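Long-range contacts in mitochondrial association factor 1 (Toxoplasma gondii, PDB 6BXS), which comes from a locus required for the manipulation of host mitochondria and carries a macro domain, a fold that in relatives binds ADP-ribose: residues 42-47 and 210-215; 189-194 and 246-251. One frame throughout, in Å; residues are numbered along the deposited sequence.

Contact 1: 42-47 and 210-215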
ATOM      1  N   SER A  42      -9.973 -13.243   9.772  1.00 41.98           N
ATOM      2  CA  SER A  42     -10.568 -14.424   9.156  1.00 43.57           C
ATOM      3  C   SER A  42      -9.927 -14.703   7.800  1.00 44.44           C
ATOM      4  O   SER A  42     -10.066 -15.797   7.252  1.00 44.09           O
ATOM      5  CB  SER A  42     -12.078 -14.244   9.003  1.00 43.11           C
ATOM      6  OG  SER A  42     -12.383 -13.026   8.345  1.00 46.71           O
ATOM      7  N   LYS A  43      -9.227 -13.706   7.265  1.00 37.96           N
ATOM      8  CA  LYS A  43      -8.552 -13.843   5.981  1.00 35.10           C
ATOM      9  C   LYS A  43      -7.217 -13.105   5.993  1.00 33.14           C
ATOM     10  O   LYS A  43      -6.917 -12.350   6.921  1.00 22.54           O
ATOM     11  CB  LYS A  43      -9.443 -13.319   4.854  1.00 37.88           C
ATOM     12  CG  LYS A  43      -9.700 -11.825   4.906  1.00 34.39           C
ATOM     13  CD  LYS A  43     -10.867 -11.422   4.017  1.00 44.26           C
ATOM     14  CE  LYS A  43     -12.189 -11.939   4.564  1.00 52.78           C
ATOM     15  NZ  LYS A  43     -13.354 -11.195   4.014  1.00 61.56           N
ATOM     16  N   ARG A  44      -6.420 -13.334   4.956  1.00 29.37           N
ATOM     17  CA  ARG A  44      -5.083 -12.765   4.878  1.00 31.62           C
ATOM     18  C   ARG A  44      -5.116 -11.373   4.255  1.00 26.66           C
ATOM     19  O   ARG A  44      -5.177 -11.226   3.033  1.00 23.76           O
ATOM     20  CB  ARG A  44      -4.161 -13.678   4.072  1.00 29.81           C
ATOM     21  CG  ARG A  44      -4.206 -15.144   4.494  1.00 31.55           C
ATOM     22  CD  ARG A  44      -3.232 -15.978   3.675  1.00 29.45           C
ATOM     23  NE  ARG A  44      -1.953 -15.290   3.534  1.00 28.05           N
ATOM     24  CZ  ARG A  44      -0.993 -15.288   4.454  1.00 30.28           C
ATOM     25  NH1 ARG A  44       0.126 -14.615   4.234  1.00 35.84           N
ATOM     26  NH2 ARG A  44      -1.144 -15.955   5.591  1.00 33.40           N
ATOM     27  N   VAL A  45      -5.076 -10.358   5.111  1.00 19.50           N
ATOM     28  CA  VAL A  45      -5.121  -8.968   4.674  1.00 23.39           C
ATOM     29  C   VAL A  45      -3.723  -8.357   4.683  1.00 24.34           C
ATOM     30  O   VAL A  45      -3.049  -8.356   5.711  1.00 26.30           O
ATOM     31  CB  VAL A  45      -6.043  -8.126   5.576  1.00 21.22           C
ATOM     32  CG1 VAL A  45      -6.203  -6.714   5.014  1.00 22.53           C
ATOM     33  CG2 VAL A  45      -7.399  -8.799   5.729  1.00 20.97           C
ATOM     34  N   ALA A  46      -3.297  -7.843   3.532  1.00 20.64           N
ATOM     35  CA  ALA A  46      -2.020  -7.149   3.418  1.00 26.72           C
ATOM     36  C   ALA A  46      -2.246  -5.643   3.425  1.00 21.13           C
ATOM     37  O   ALA A  46      -2.958  -5.114   2.577  1.00 19.88           O
ATOM     38  CB  ALA A  46      -1.292  -7.571   2.152  1.00 24.73           C
ATOM     39  N   THR A  47      -1.638  -4.956   4.385  1.00 19.63           N
ATOM     40  CA  THR A  47      -1.824  -3.519   4.522  1.00 17.48           C
ATOM     41  C   THR A  47      -0.743  -2.761   3.754  1.00 21.74           C
ATOM     42  O   THR A  47       0.434  -3.129   3.784  1.00 19.53           O
ATOM     43  CB  THR A  47      -1.814  -3.100   6.000  1.00 22.95           C
ATOM     44  OG1 THR A  47      -2.823  -3.837   6.704  1.00 20.35           O
ATOM     45  CG2 THR A  47      -2.089  -1.611   6.140  1.00 23.63           C
ATOM     46  N   PRO A 210      -1.351 -16.440   0.081  1.00 27.05           N
ATOM     47  CA  PRO A 210      -2.015 -15.510  -0.834  1.00 25.38           C
ATOM     48  C   PRO A 210      -2.473 -14.236  -0.143  1.00 20.12           C
ATOM     49  O   PRO A 210      -2.770 -14.252   1.054  1.00 22.39           O
ATOM     50  CB  PRO A 210      -3.219 -16.312  -1.333  1.00 21.89           C
ATOM     51  CG  PRO A 210      -3.516 -17.253  -0.226  1.00 25.96           C
ATOM     52  CD  PRO A 210      -2.186 -17.621   0.364  1.00 28.12           C
ATOM     53  N   VAL A 211      -2.525 -13.144  -0.895  1.00 18.67           N
ATOM     54  CA  VAL A 211      -3.141 -11.917  -0.414  1.00 21.11           C
ATOM     55  C   VAL A 211      -4.614 -11.952  -0.794  1.00 23.79           C
ATOM     56  O   VAL A 211      -4.961 -11.882  -1.973  1.00 21.04           O
ATOM     57  CB  VAL A 211      -2.477 -10.666  -1.003  1.00 20.05           C
ATOM     58  CG1 VAL A 211      -3.116  -9.407  -0.431  1.00 19.37           C
ATOM     59  CG2 VAL A 211      -0.979 -10.680  -0.726  1.00 24.95           C
ATOM     60  N   GLU A 212      -5.474 -12.063   0.211  1.00 22.11           N
ATOM     61  CA  GLU A 212      -6.904 -12.222  -0.015  1.00 25.09           C
ATOM     62  C   GLU A 212      -7.620 -10.880   0.090  1.00 24.64           C
ATOM     63  O   GLU A 212      -8.745 -10.724  -0.383  1.00 23.77           O
ATOM     64  CB  GLU A 212      -7.480 -13.229   0.982  1.00 23.84           C
ATOM     65  CG  GLU A 212      -6.635 -14.495   1.090  1.00 27.63           C
ATOM     66  CD  GLU A 212      -7.235 -15.542   2.005  1.00 33.20           C
ATOM     67  OE1 GLU A 212      -7.446 -16.684   1.544  1.00 43.13           O
ATOM     68  OE2 GLU A 212      -7.477 -15.234   3.190  1.00 31.51           O
ATOM     69  N   ALA A 213      -6.955  -9.908   0.705  1.00 20.59           N
ATOM     70  CA  ALA A 213      -7.474  -8.551   0.773  1.00 21.49           C
ATOM     71  C   ALA A 213      -6.325  -7.571   0.952  1.00 24.50           C
ATOM     72  O   ALA A 213      -5.265  -7.942   1.457  1.00 22.40           O
ATOM     73  CB  ALA A 213      -8.469  -8.419   1.911  1.00 26.35           C
ATOM     74  N   ILE A 214      -6.531  -6.330   0.520  1.00 19.99           N
ATOM     75  CA  ILE A 214      -5.563  -5.270   0.770  1.00 26.99           C
ATOM     76  C   ILE A 214      -6.214  -4.106   1.510  1.00 25.73           C
ATOM     77  O   ILE A 214      -7.286  -3.629   1.132  1.00 21.90           O
ATOM     78  CB  ILE A 214      -4.911  -4.760  -0.535  1.00 27.17           C
ATOM     79  CG1 ILE A 214      -5.964  -4.506  -1.615  1.00 31.63           C
ATOM     80  CG2 ILE A 214      -3.884  -5.769  -1.029  1.00 30.87           C
ATOM     81  CD1 ILE A 214      -5.400  -3.852  -2.867  1.00 36.34           C
ATOM     82  N   ARG A 215      -5.552  -3.671   2.579  1.00 20.88           N
ATOM     83  CA  ARG A 215      -6.017  -2.557   3.395  1.00 19.80           C
ATOM     84  C   ARG A 215      -5.243  -1.296   3.028  1.00 23.27           C
ATOM     85  O   ARG A 215      -4.035  -1.211   3.258  1.00 23.08           O
ATOM     86  CB  ARG A 215      -5.854  -2.886   4.881  1.00 20.73           C
ATOM     87  CG  ARG A 215      -6.331  -1.801   5.831  1.00 20.88           C
ATOM     88  CD  ARG A 215      -6.426  -2.331   7.257  1.00 22.30           C
ATOM     89  NE  ARG A 215      -7.401  -3.414   7.374  1.00 22.65           N
ATOM     90  CZ  ARG A 215      -7.654  -4.085   8.494  1.00 26.93           C
ATOM     91  NH1 ARG A 215      -7.006  -3.794   9.614  1.00 23.72           N
ATOM     92  NH2 ARG A 215      -8.560  -5.054   8.494  1.00 24.40           N
TER

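Contact 2: 189-194 and 246-251. With SO4 (sulfate ion), chain D; SO4 (sulfate ion), chain G.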
ATOM      1  N   THR A 189       0.430   4.178  -9.626  1.00 18.49           N
ATOM      2  CA  THR A 189       0.663   3.669  -8.280  1.00 21.16           C
ATOM      3  C   THR A 189      -0.355   2.584  -7.918  1.00 23.43           C
ATOM      4  O   THR A 189       0.006   1.539  -7.375  1.00 22.24           O
ATOM      5  CB  THR A 189       0.595   4.802  -7.237  1.00 23.16           C
ATOM      6  OG1 THR A 189       1.580   5.796  -7.544  1.00 24.37           O
ATOM      7  CG2 THR A 189       0.849   4.267  -5.834  1.00 22.43           C
ATOM      8  N   MET A 190      -1.626   2.836  -8.214  1.00 20.93           N
ATOM      9  CA  MET A 190      -2.676   1.866  -7.910  1.00 18.27           C
ATOM     10  C   MET A 190      -2.504   0.603  -8.747  1.00 19.14           C
ATOM     11  O   MET A 190      -2.762  -0.500  -8.268  1.00 21.55           O
ATOM     12  CB  MET A 190      -4.060   2.470  -8.147  1.00 20.23           C
ATOM     13  CG  MET A 190      -5.200   1.645  -7.557  1.00 20.70           C
ATOM     14  SD  MET A 190      -5.068   1.429  -5.767  1.00 24.98           S
ATOM     15  CE  MET A 190      -5.255   3.119  -5.204  1.00 20.74           C
ATOM     16  N   LEU A 191      -2.069   0.766  -9.993  1.00 20.34           N
ATOM     17  CA  LEU A 191      -1.747  -0.376 -10.842  1.00 22.71           C
ATOM     18  C   LEU A 191      -0.608  -1.195 -10.237  1.00 22.01           C
ATOM     19  O   LEU A 191      -0.585  -2.420 -10.348  1.00 25.54           O
ATOM     20  CB  LEU A 191      -1.362   0.081 -12.251  1.00 23.81           C
ATOM     21  CG  LEU A 191      -2.482   0.510 -13.204  1.00 22.56           C
ATOM     22  CD1 LEU A 191      -1.890   0.943 -14.536  1.00 25.20           C
ATOM     23  CD2 LEU A 191      -3.491  -0.609 -13.417  1.00 22.09           C
ATOM     24  N   GLY A 192       0.337  -0.511  -9.600  1.00 22.63           N
ATOM     25  CA  GLY A 192       1.451  -1.177  -8.950  1.00 21.71           C
ATOM     26  C   GLY A 192       0.999  -2.048  -7.793  1.00 21.70           C
ATOM     27  O   GLY A 192       1.465  -3.176  -7.630  1.00 21.02           O
ATOM     28  N   ILE A 193       0.084  -1.519  -6.990  1.00 17.26           N
ATOM     29  CA  ILE A 193      -0.452  -2.240  -5.841  1.00 20.43           C
ATOM     30  C   ILE A 193      -1.229  -3.482  -6.276  1.00 21.96           C
ATOM     31  O   ILE A 193      -0.958  -4.589  -5.815  1.00 18.29           O
ATOM     32  CB  ILE A 193      -1.374  -1.330  -5.007  1.00 23.36           C
ATOM     33  CG1 ILE A 193      -0.580  -0.156  -4.428  1.00 22.89           C
ATOM     34  CG2 ILE A 193      -2.029  -2.112  -3.873  1.00 24.67           C
ATOM     35  CD1 ILE A 193      -1.435   1.033  -4.053  1.00 30.22           C
ATOM     36  N   VAL A 194      -2.199  -3.286  -7.161  1.00 17.03           N
ATOM     37  CA  VAL A 194      -3.057  -4.376  -7.612  1.00 21.55           C
ATOM     38  C   VAL A 194      -2.285  -5.339  -8.510  1.00 22.91           C
ATOM     39  O   VAL A 194      -2.522  -6.547  -8.489  1.00 19.72           O
ATOM     40  CB  VAL A 194      -4.289  -3.833  -8.362  1.00 22.77           C
ATOM     41  CG1 VAL A 194      -5.194  -4.973  -8.825  1.00 20.42           C
ATOM     42  CG2 VAL A 194      -5.066  -2.869  -7.470  1.00 18.31           C
ATOM     43  N   THR A 246     -10.414  -2.807 -13.451  1.00 22.02           N
ATOM     44  CA  THR A 246     -10.671  -3.123 -14.852  1.00 20.53           C
ATOM     45  C   THR A 246      -9.502  -3.875 -15.475  1.00 24.55           C
ATOM     46  O   THR A 246      -9.699  -4.802 -16.258  1.00 19.86           O
ATOM     47  CB  THR A 246     -10.943  -1.843 -15.670  1.00 25.39           C
ATOM     48  OG1 THR A 246     -12.221  -1.310 -15.305  1.00 20.75           O
ATOM     49  CG2 THR A 246     -10.938  -2.127 -17.169  1.00 29.36           C
ATOM     50  N   ARG A 247      -8.286  -3.461 -15.133  1.00 21.73           N
ATOM     51  CA  ARG A 247      -7.082  -4.070 -15.689  1.00 22.23           C
ATOM     52  C   ARG A 247      -6.908  -5.522 -15.250  1.00 24.93           C
ATOM     53  O   ARG A 247      -6.728  -6.408 -16.087  1.00 20.80           O
ATOM     54  CB  ARG A 247      -5.845  -3.251 -15.292  1.00 24.95           C
ATOM     55  CG  ARG A 247      -4.501  -3.956 -15.488  1.00 21.24           C
ATOM     56  CD  ARG A 247      -4.275  -4.399 -16.929  1.00 27.68           C
ATOM     57  NE  ARG A 247      -2.884  -4.788 -17.167  1.00 32.04           N
ATOM     58  CZ  ARG A 247      -2.413  -6.030 -17.083  1.00 36.59           C
ATOM     59  NH1 ARG A 247      -3.213  -7.044 -16.773  1.00 37.95           N
ATOM     60  NH2 ARG A 247      -1.128  -6.262 -17.318  1.00 42.69           N
ATOM     61  N   PHE A 248      -6.967  -5.764 -13.943  1.00 20.65           N
ATOM     62  CA  PHE A 248      -6.583  -7.063 -13.394  1.00 23.52           C
ATOM     63  C   PHE A 248      -7.771  -7.954 -13.024  1.00 22.03           C
ATOM     64  O   PHE A 248      -7.601  -9.162 -12.854  1.00 21.24           O
ATOM     65  CB  PHE A 248      -5.687  -6.862 -12.169  1.00 22.94           C
ATOM     66  CG  PHE A 248      -4.359  -6.231 -12.490  1.00 24.98           C
ATOM     67  CD1 PHE A 248      -3.375  -6.954 -13.149  1.00 29.30           C
ATOM     68  CD2 PHE A 248      -4.094  -4.918 -12.140  1.00 25.86           C
ATOM     69  CE1 PHE A 248      -2.154  -6.378 -13.450  1.00 28.46           C
ATOM     70  CE2 PHE A 248      -2.873  -4.337 -12.437  1.00 25.93           C
ATOM     71  CZ  PHE A 248      -1.904  -5.069 -13.094  1.00 24.07           C
ATOM     72  N   ASP A 249      -8.961  -7.362 -12.908  1.00 25.62           N
ATOM     73  CA  ASP A 249     -10.173  -8.102 -12.540  1.00 23.39           C
ATOM     74  C   ASP A 249      -9.906  -9.026 -11.349  1.00 24.05           C
ATOM     75  O   ASP A 249     -10.134 -10.231 -11.427  1.00 22.55           O
ATOM     76  CB  ASP A 249     -10.687  -8.909 -13.741  1.00 23.42           C
ATOM     77  CG  ASP A 249     -12.055  -9.537 -13.493  1.00 31.30           C
ATOM     78  OD1 ASP A 249     -12.821  -9.006 -12.663  1.00 28.69           O
ATOM     79  OD2 ASP A 249     -12.364 -10.562 -14.134  1.00 29.30           O
ATOM     80  N   PRO A 250      -9.409  -8.459 -10.240  1.00 24.92           N
ATOM     81  CA  PRO A 250      -8.858  -9.286  -9.163  1.00 27.64           C
ATOM     82  C   PRO A 250      -9.900  -9.883  -8.220  1.00 25.40           C
ATOM     83  O   PRO A 250     -11.026  -9.395  -8.135  1.00 25.74           O
ATOM     84  CB  PRO A 250      -7.965  -8.302  -8.413  1.00 27.67           C
ATOM     85  CG  PRO A 250      -8.668  -6.993  -8.565  1.00 24.59           C
ATOM     86  CD  PRO A 250      -9.345  -7.024  -9.914  1.00 21.63           C
ATOM     87  N   ARG A 251      -9.504 -10.942  -7.521  1.00 23.40           N
ATOM     88  CA  ARG A 251     -10.328 -11.539  -6.476  1.00 29.95           C
ATOM     89  C   ARG A 251     -10.083 -10.842  -5.147  1.00 26.52           C
ATOM     90  O   ARG A 251     -10.885 -10.961  -4.218  1.00 22.60           O
ATOM     91  CB  ARG A 251     -10.026 -13.032  -6.336  1.00 28.71           C
ATOM     92  CG  ARG A 251     -10.288 -13.850  -7.592  1.00 28.61           C
ATOM     93  CD  ARG A 251      -9.560 -15.188  -7.552  1.00 31.31           C
ATOM     94  NE  ARG A 251      -8.126 -15.017  -7.325  1.00 48.95           N
ATOM     95  CZ  ARG A 251      -7.241 -16.009  -7.296  1.00 41.25           C
ATOM     96  NH1 ARG A 251      -5.962 -15.740  -7.076  1.00 38.80           N
ATOM     97  NH2 ARG A 251      -7.628 -17.265  -7.488  1.00 47.71           N
TER
HETATM   98  S   SO4 D 501      -6.062 -11.747  -7.510  1.00 29.24           S
HETATM   99  O1  SO4 D 501      -5.427 -10.632  -8.207  1.00 31.79           O
HETATM  100  O2  SO4 D 501      -5.094 -12.824  -7.330  1.00 24.15           O
HETATM  101  O3  SO4 D 501      -6.542 -11.299  -6.208  1.00 26.53           O
HETATM  102  O4  SO4 D 501      -7.189 -12.233  -8.303  1.00 30.50           O
HETATM  103  S   SO4 G 504      -2.301 -10.180 -16.747  1.00 64.38           S
HETATM  104  O1  SO4 G 504      -1.426  -9.010 -16.669  1.00 50.15           O
HETATM  105  O2  SO4 G 504      -1.512 -11.395 -16.562  1.00 52.84           O
HETATM  106  O3  SO4 G 504      -3.319 -10.101 -15.702  1.00 56.85           O
HETATM  107  O4  SO4 G 504      -2.950 -10.217 -18.056  1.00 57.10           O

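Contact 1: 42-47 and 210-215
The carbonyl oxygen of R44 takes two backbone N-H groups from consecutive residues. E212 N meets R44 O at 3.0 Å and lies in the carbonyl plane. A213 N meets R44 O at 3.2 Å and is tilted out of that plane. The amide of R44 is held in turn by the E212 side chain. The E212 chain is extended beyond CG (chi2 -176°) and reaches across to put OE2 2.8 Å from R44 N. The carboxylate uses its anti side and the bond is nearly straight. The R44 side chain, by contrast, bends at chi3 (44°), which turns NE onto P210 O at 2.8 Å, close to the guanidinium plane. This bond is itself bent. R44 CD lies across P210 CD. The far end of R44 pairs with D165.

Beyond this, strands 45-50 and 213-216 run parallel in the central sheet of the macro domain. A46 N bonds A213 O at 2.9 Å, and R215 N bonds A46 O at 3.0 Å. V45 CG2 meets A213 CB on the sheet face that also carries T47 and R215. A46 CB packs on V211 CG1 at 3.7 Å. R215 passes T47 obliquely, CB near OG1, and its guanidinium goes on to P35 O and D38. T47 OG1 bonds L36 O.

Contact 2: 189-194 and 246-251
V194 CG1 presses on F248 CD2 at 3.5 Å, the tight part of this contact. The V194 backbone lies over one face of the F248 ring, toward the rim. R247 CG sits over the centre of the opposite face. With CG anti to the backbone N (chi1 165°), the R247 chain starts out over that face. It then bends at chi2, and one face of its guanidinium takes F248 CE1, off its centre. The L191 and F248 side chains cross at about a right angle, with L191 CD2 3.9 Å from F248 CE2. P250 CG adds a looser touch on V194 CG1 at 4.0 Å. The packing is mostly apolar, though L191 O also comes near F248 CE2.

Toward solvent the two segments touch less, and the arginines meet ions instead. R247 NH1 and NH2 both bond O1 of one sulfate, NH1 at 2.7 Å from it. R251 holds the other sulfate: its N bonds O4 at 2.8 Å, NE bonds the same O4, and NH1 bonds O2. Both ions probably come from the crystallisation liquor.

D249 leaves the helix with positive phi (46°), and its carboxylate pairs with R19. Helix 230-248 joins parallel strands 213-216 and 253-256 in a beta-alpha-beta crossover. It lies against helix 179-202, with V194 also on A244 and M190 on N237 and A240. Helix 179-202 in turn rests on strand 166-170 through T189 and I193.

In the fold
Contact 1 is a buried contact within the central sheet, and contact 2 is a surface contact between helices beside it. Their centres lie about 14 Å apart. Backbone hydrogen bonds, with two side-chain-to-backbone bonds, hold contact 1. Contact 2 relies mostly on apolar packing, and in this crystal its R247 and R251 bond sulfate ions. The two share neighbours. Helix 179-202 carries one half of contact 2 and also covers V211 and I214 of contact 1. I214 CD1 touches I193 CG2 at 3.9 Å, which joins the two directly. Helix 230-248 follows strand 213-216 in the chain, so the crossover 213-216, 230-248, 253-256 supplies one segment to each contact.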